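Local structure of reducing end xylose-releasing exo-oligoxylanase (Paenibacillus barengoltzii G22, 5YXT) at residues Y173-N177 / P187-F191; W273-A277 / N372-W376. The protein hydrolyses xylo-oligosaccharides, probably as an exo-acting family 8 glycoside hydrolase that releases xylose from their reducing ends. One frame throughout, in Å; residues are numbered along the deposited sequence.

The two contacts lie 28 Å apart centre to centre, and they share no element. Contact 1 joins two parts of a single loop, the one between helices 152-165 and 199-208; it is partly buried, toward the outside of the subunit. Contact 2 is buried and joins segments 95 residues apart in sequence, setting helix 263-276 against the tail that follows helix 355-369. Their chemistry follows their places. The loop contact mixes a proline lodged among backbone carbonyls with an amide-carboxylate bond and a water bridge. In 273-277 / 372-376 one indole does most of the work, through its N-H, its edge and one face.

Contact 1: Y173-N177 / P187-F191; sequences YPMWN and PNCEF
Met-175 and Pro-187 bring the backbones together, their CA atoms 4.6 Å apart, in two irregular pieces of chain that diverge toward Asn-177 and Glu-190. The Pro-187 ring lies alongside Tyr-173 to Met-175, its CB 3.4 Å from the carbonyl O of Tyr-173. Its CG lies 4.0 Å from CG of Met-175, the two side chains running side by side, while its CA points a C-H at the carbonyl of Pro-174, 3.6 Å from CA to O. That same oxygen also accepts a hydrogen bond from Lys-184.

Tyr-173 CB presses on the Pro-187 carbonyl, 3.1 Å from CB to O. With CG beside its own backbone N (chi1 -77°), the ring swings toward Asn-188 and crosses its side chain at about a right angle. ND2 of Asn-188 approaches CD2 of Tyr-173 to 3.2 Å, obliquely to the ring. The other end of this amide is tied by water: Asn-188 OD1 accepts from water 1 at 2.9 Å, and the water weakly accepts from Tyr-173 N.

At the far end Asn-177 carries CG anti to its backbone N (chi1 175°), which sends ND2 across to Glu-190. ND2 donates to the syn lone pair of OE1, 3.0 Å away and bent to 142°, with OE1 close to the amide plane. The glutamate chain folds at chi2 to meet it. Asn-177 OD1 takes the backbone N-H groups of Asp-179 and Asn-180.

Cys-189, which forms an interchain disulfide in a crystal of this protein, points its side chain away from 173-177. The loop is pinned to itself by a buried proline and by an amide-carboxylate bond between a buried asparagine and an exposed glutamate, with a water bridge at the other end. OE1 is gripped by the Asn-177 amide and by the Tyr-245 hydroxyl, consistent with a charged carboxylate.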
loop_
_atom_site.group_PDB
_atom_site.type_symbol
_atom_site.label_atom_id
_atom_site.label_comp_id
_atom_site.label_asym_id
_atom_site.label_seq_id
_atom_site.Cartn_x
_atom_site.Cartn_y
_atom_site.Cartn_z
ATOM N N TYR C 173 34.106 3.821 35.165
ATOM C CA TYR C 173 34.029 3.786 33.701
ATOM C C TYR C 173 33.023 4.799 33.169
ATOM O O TYR C 173 31.982 5.040 33.805
ATOM C CB TYR C 173 33.654 2.384 33.199
ATOM C CG TYR C 173 34.813 1.416 33.246
ATOM C CD1 TYR C 173 35.695 1.319 32.188
ATOM C CD2 TYR C 173 35.026 0.613 34.355
ATOM C CE1 TYR C 173 36.760 0.444 32.228
ATOM C CE2 TYR C 173 36.095 -0.264 34.410
ATOM C CZ TYR C 173 36.954 -0.344 33.342
ATOM O OH TYR C 173 38.012 -1.215 33.381
ATOM N N PRO C 174 33.296 5.399 32.019
ATOM C CA PRO C 174 32.339 6.332 31.425
ATOM C C PRO C 174 31.212 5.576 30.729
ATOM O O PRO C 174 31.290 4.375 30.475
ATOM C CB PRO C 174 33.198 7.111 30.428
ATOM C CG PRO C 174 34.170 6.082 29.948
ATOM C CD PRO C 174 34.463 5.191 31.141
ATOM N N MET C 175 30.151 6.316 30.417
ATOM C CA MET C 175 28.951 5.738 29.828
ATOM C C MET C 175 28.999 5.682 28.314
ATOM O O MET C 175 28.161 5.001 27.712
ATOM C CB MET C 175 27.713 6.537 30.237
ATOM C CG MET C 175 26.879 5.867 31.293
ATOM S SD MET C 175 25.614 6.971 31.938
ATOM C CE MET C 175 25.305 6.193 33.506
ATOM N N TRP C 176 29.922 6.420 27.700
ATOM C CA TRP C 176 30.167 6.386 26.267
ATOM C C TRP C 176 31.558 5.827 26.036
ATOM O O TRP C 176 32.513 6.237 26.703
ATOM C CB TRP C 176 30.056 7.781 25.634
ATOM C CG TRP C 176 28.673 8.134 25.225
ATOM C CD1 TRP C 176 28.170 8.121 23.952
ATOM C CD2 TRP C 176 27.592 8.533 26.079
ATOM N NE1 TRP C 176 26.846 8.488 23.966
ATOM C CE2 TRP C 176 26.464 8.747 25.254
ATOM C CE3 TRP C 176 27.461 8.726 27.458
ATOM C CZ2 TRP C 176 25.223 9.142 25.762
ATOM C CZ3 TRP C 176 26.228 9.119 27.963
ATOM C CH2 TRP C 176 25.125 9.323 27.116
ATOM N N ASN C 177 31.670 4.900 25.101
ATOM C CA ASN C 177 32.983 4.400 24.724
ATOM C C ASN C 177 33.750 5.506 24.009
ATOM O O ASN C 177 33.221 6.114 23.066
ATOM C CB ASN C 177 32.836 3.176 23.834
ATOM C CG ASN C 177 34.154 2.685 23.309
ATOM O OD1 ASN C 177 34.716 3.264 22.390
ATOM N ND2 ASN C 177 34.653 1.600 23.884
ATOM N N PRO C 187 28.101 1.380 32.343
ATOM C CA PRO C 187 29.494 1.846 32.289
ATOM C C PRO C 187 30.505 0.722 32.199
ATOM O O PRO C 187 31.504 0.855 31.492
ATOM C CB PRO C 187 29.645 2.632 33.601
ATOM C CG PRO C 187 28.305 3.166 33.853
ATOM C CD PRO C 187 27.328 2.118 33.363
ATOM N N ASN C 188 30.247 -0.403 32.857
ATOM C CA ASN C 188 31.245 -1.455 32.971
ATOM C C ASN C 188 31.122 -2.522 31.893
ATOM O O ASN C 188 31.754 -3.577 32.015
ATOM C CB ASN C 188 31.157 -2.100 34.353
ATOM C CG ASN C 188 31.792 -1.246 35.417
ATOM O OD1 ASN C 188 31.152 -0.358 35.973
ATOM N ND2 ASN C 188 33.061 -1.508 35.709
ATOM N N CYS C 189 30.346 -2.279 30.840
ATOM C CA CYS C 189 30.192 -3.273 29.792
ATOM C C CYS C 189 30.471 -2.657 28.430
ATOM O O CYS C 189 30.061 -1.524 28.145
ATOM C CB CYS C 189 28.794 -3.900 29.834
ATOM S SG CYS C 189 28.598 -5.131 31.173
ATOM N N GLU C 190 31.139 -3.434 27.586
ATOM C CA GLU C 190 31.496 -3.042 26.223
ATOM C C GLU C 190 30.519 -3.618 25.208
ATOM O O GLU C 190 30.907 -4.277 24.240
ATOM C CB GLU C 190 32.922 -3.474 25.914
ATOM C CG GLU C 190 33.960 -2.840 26.811
ATOM C CD GLU C 190 34.581 -1.602 26.198
ATOM O OE1 GLU C 190 33.849 -0.780 25.592
ATOM O OE2 GLU C 190 35.818 -1.460 26.314
ATOM N N PHE C 191 29.229 -3.395 25.454
ATOM C CA PHE C 191 28.194 -3.576 24.442
ATOM C C PHE C 191 27.115 -2.528 24.694
ATOM O O PHE C 191 27.229 -1.699 25.601
ATOM C CB PHE C 191 27.653 -5.015 24.435
ATOM C CG PHE C 191 26.893 -5.417 25.685
ATOM C CD1 PHE C 191 25.529 -5.172 25.796
ATOM C CD2 PHE C 191 27.529 -6.108 26.713
ATOM C CE1 PHE C 191 24.820 -5.569 26.927
ATOM C CE2 PHE C 191 26.828 -6.513 27.840
ATOM C CZ PHE C 191 25.476 -6.236 27.955
HETATM O O HOH W 1 31.499 2.409 36.683
#

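Contact 2: W273-A277 / N372-W376; sequences WEWFA and NYRIW
Trp-275 NE1 donates to the backbone carbonyl of Tyr-373, 3.0 Å from NE1 to O with an N-H...O angle of 157°. The oxygen lies in the indole plane, but the N-H meets the carbonyl tilted out of the carbonyl's own plane. The bond helps set the rotation of the indole, with its N-H edge toward Tyr-373.

The benzo edge next to NE1 points at the face of the Tyr-373 ring in an offset edge-to-face pair, planes at 87° and centroids 5.8 Å apart. Trp-275 CZ2 makes the touch, 3.9 Å from CD1 of Tyr-373.

Family 8 enzymes are built on an (alpha/alpha)6 barrel of paired helices. Here helix 263-276 meets the tail beyond helix 355-369, and Leu-134 and Phe-138 of helix 126-143, with Leu-204 of helix 199-208, also pack on the indole.

Ile-375 lies over one face of Trp-275. Its CG1, set beside the backbone N (chi1 -62°), stands almost on the normal of the six-membered ring, 3.5 Å from the centroid, in a CH-pi contact. CD1 continues past the rim near CG and CE3, 3.6 Å from Trp-275 CD2, and CD1 also comes obliquely within 4.3 Å of Phe-276 CE2. The backbone here has partners elsewhere in the chain as well: Ile-375 N bonds to Tyr-13 OH, and the Arg-374 carbonyl, 3.7 Å from O to Trp-275 CZ2, accepts from Gln-80 NE2.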
loop_
_atom_site.group_PDB
_atom_site.type_symbol
_atom_site.label_atom_id
_atom_site.label_comp_id
_atom_site.label_asym_id
_atom_site.label_seq_id
_atom_site.Cartn_x
_atom_site.Cartn_y
_atom_site.Cartn_z
ATOM N N TRP C 273 14.086 12.156 13.259
ATOM C CA TRP C 273 13.742 12.658 11.937
ATOM C C TRP C 273 12.977 13.969 12.045
ATOM O O TRP C 273 13.275 14.931 11.327
ATOM C CB TRP C 273 12.935 11.645 11.132
ATOM C CG TRP C 273 12.649 12.235 9.779
ATOM C CD1 TRP C 273 11.484 12.820 9.359
ATOM C CD2 TRP C 273 13.578 12.381 8.702
ATOM N NE1 TRP C 273 11.627 13.294 8.074
ATOM C CE2 TRP C 273 12.904 13.039 7.649
ATOM C CE3 TRP C 273 14.912 12.011 8.519
ATOM C CZ2 TRP C 273 13.521 13.330 6.436
ATOM C CZ3 TRP C 273 15.527 12.305 7.306
ATOM C CH2 TRP C 273 14.828 12.955 6.283
ATOM N N GLU C 274 11.989 14.035 12.944
ATOM C CA GLU C 274 11.239 15.277 13.092
ATOM C C GLU C 274 12.136 16.418 13.562
ATOM O O GLU C 274 12.012 17.543 13.070
ATOM C CB GLU C 274 10.055 15.096 14.052
ATOM C CG GLU C 274 9.422 16.412 14.562
ATOM C CD GLU C 274 8.637 17.202 13.492
ATOM O OE1 GLU C 274 8.765 16.927 12.274
ATOM O OE2 GLU C 274 7.886 18.131 13.879
ATOM N N TRP C 275 13.050 16.151 14.501
ATOM C CA TRP C 275 13.855 17.230 15.075
ATOM C C TRP C 275 15.002 17.653 14.172
ATOM O O TRP C 275 15.374 18.833 14.173
ATOM C CB TRP C 275 14.450 16.827 16.427
ATOM C CG TRP C 275 13.513 16.952 17.595
ATOM C CD1 TRP C 275 12.181 17.243 17.556
ATOM C CD2 TRP C 275 13.846 16.768 18.969
ATOM N NE1 TRP C 275 11.665 17.251 18.827
ATOM C CE2 TRP C 275 12.671 16.956 19.713
ATOM C CE3 TRP C 275 15.029 16.448 19.644
ATOM C CZ2 TRP C 275 12.644 16.844 21.102
ATOM C CZ3 TRP C 275 15.004 16.340 21.020
ATOM C CH2 TRP C 275 13.824 16.540 21.736
ATOM N N PHE C 276 15.587 16.723 13.422
ATOM C CA PHE C 276 16.811 17.016 12.688
ATOM C C PHE C 276 16.790 16.592 11.234
ATOM O O PHE C 276 17.598 17.117 10.463
ATOM C CB PHE C 276 18.020 16.380 13.395
ATOM C CG PHE C 276 18.380 17.090 14.664
ATOM C CD1 PHE C 276 19.126 18.262 14.625
ATOM C CD2 PHE C 276 17.913 16.639 15.876
ATOM C CE1 PHE C 276 19.430 18.947 15.781
ATOM C CE2 PHE C 276 18.218 17.317 17.045
ATOM C CZ PHE C 276 18.971 18.468 16.996
ATOM N N ALA C 277 15.902 15.683 10.834
ATOM C CA ALA C 277 15.749 15.259 9.440
ATOM C C ALA C 277 17.111 14.995 8.798
ATOM O O ALA C 277 17.394 15.422 7.677
ATOM C CB ALA C 277 14.935 16.286 8.645
ATOM N N ASN C 372 3.999 18.471 20.372
ATOM C CA ASN C 372 4.256 18.967 21.718
ATOM C C ASN C 372 5.471 18.323 22.381
ATOM O O ASN C 372 5.649 18.464 23.596
ATOM C CB ASN C 372 3.005 18.765 22.581
ATOM C CG ASN C 372 1.911 19.756 22.218
ATOM O OD1 ASN C 372 2.139 20.962 22.274
ATOM N ND2 ASN C 372 0.740 19.259 21.811
ATOM N N TYR C 373 6.309 17.632 21.619
ATOM C CA TYR C 373 7.578 17.090 22.104
ATOM C C TYR C 373 8.653 17.920 21.399
ATOM O O TYR C 373 9.074 17.602 20.283
ATOM C CB TYR C 373 7.669 15.591 21.788
ATOM C CG TYR C 373 8.678 14.791 22.589
ATOM C CD1 TYR C 373 9.737 15.403 23.241
ATOM C CD2 TYR C 373 8.559 13.409 22.689
ATOM C CE1 TYR C 373 10.659 14.658 23.957
ATOM C CE2 TYR C 373 9.464 12.656 23.411
ATOM C CZ TYR C 373 10.521 13.281 24.034
ATOM O OH TYR C 373 11.427 12.515 24.745
ATOM N N ARG C 374 9.079 18.999 22.051
ATOM C CA ARG C 374 9.835 20.065 21.410
ATOM C C ARG C 374 11.225 20.241 21.997
ATOM O O ARG C 374 11.527 19.789 23.106
ATOM C CB ARG C 374 9.101 21.397 21.528
ATOM C CG ARG C 374 7.693 21.316 21.012
ATOM C CD ARG C 374 7.084 22.681 20.905
ATOM N NE ARG C 374 5.741 22.604 20.358
ATOM C CZ ARG C 374 5.175 23.581 19.662
ATOM N NH1 ARG C 374 5.848 24.706 19.431
ATOM N NH2 ARG C 374 3.942 23.426 19.198
ATOM N N ILE C 375 12.060 20.935 21.221
ATOM C CA ILE C 375 13.377 21.377 21.654
ATOM C C ILE C 375 13.197 22.749 22.287
ATOM O O ILE C 375 12.820 23.714 21.615
ATOM C CB ILE C 375 14.373 21.438 20.491
ATOM C CG1 ILE C 375 14.561 20.048 19.879
ATOM C CG2 ILE C 375 15.695 22.009 20.969
ATOM C CD1 ILE C 375 15.214 20.057 18.493
ATOM N N TRP C 376 13.449 22.830 23.583
ATOM C CA TRP C 376 13.269 24.069 24.323
ATOM C C TRP C 376 14.596 24.813 24.311
ATOM O O TRP C 376 15.574 24.363 24.915
ATOM C CB TRP C 376 12.763 23.766 25.727
ATOM C CG TRP C 376 11.404 23.229 25.614
ATOM C CD1 TRP C 376 11.021 21.922 25.728
ATOM C CD2 TRP C 376 10.237 23.964 25.250
ATOM N NE1 TRP C 376 9.668 21.809 25.496
ATOM C CE2 TRP C 376 9.164 23.051 25.206
ATOM C CE3 TRP C 376 9.984 25.316 24.990
ATOM C CZ2 TRP C 376 7.856 23.446 24.891
ATOM C CZ3 TRP C 376 8.694 25.703 24.680
ATOM C CH2 TRP C 376 7.643 24.772 24.640
#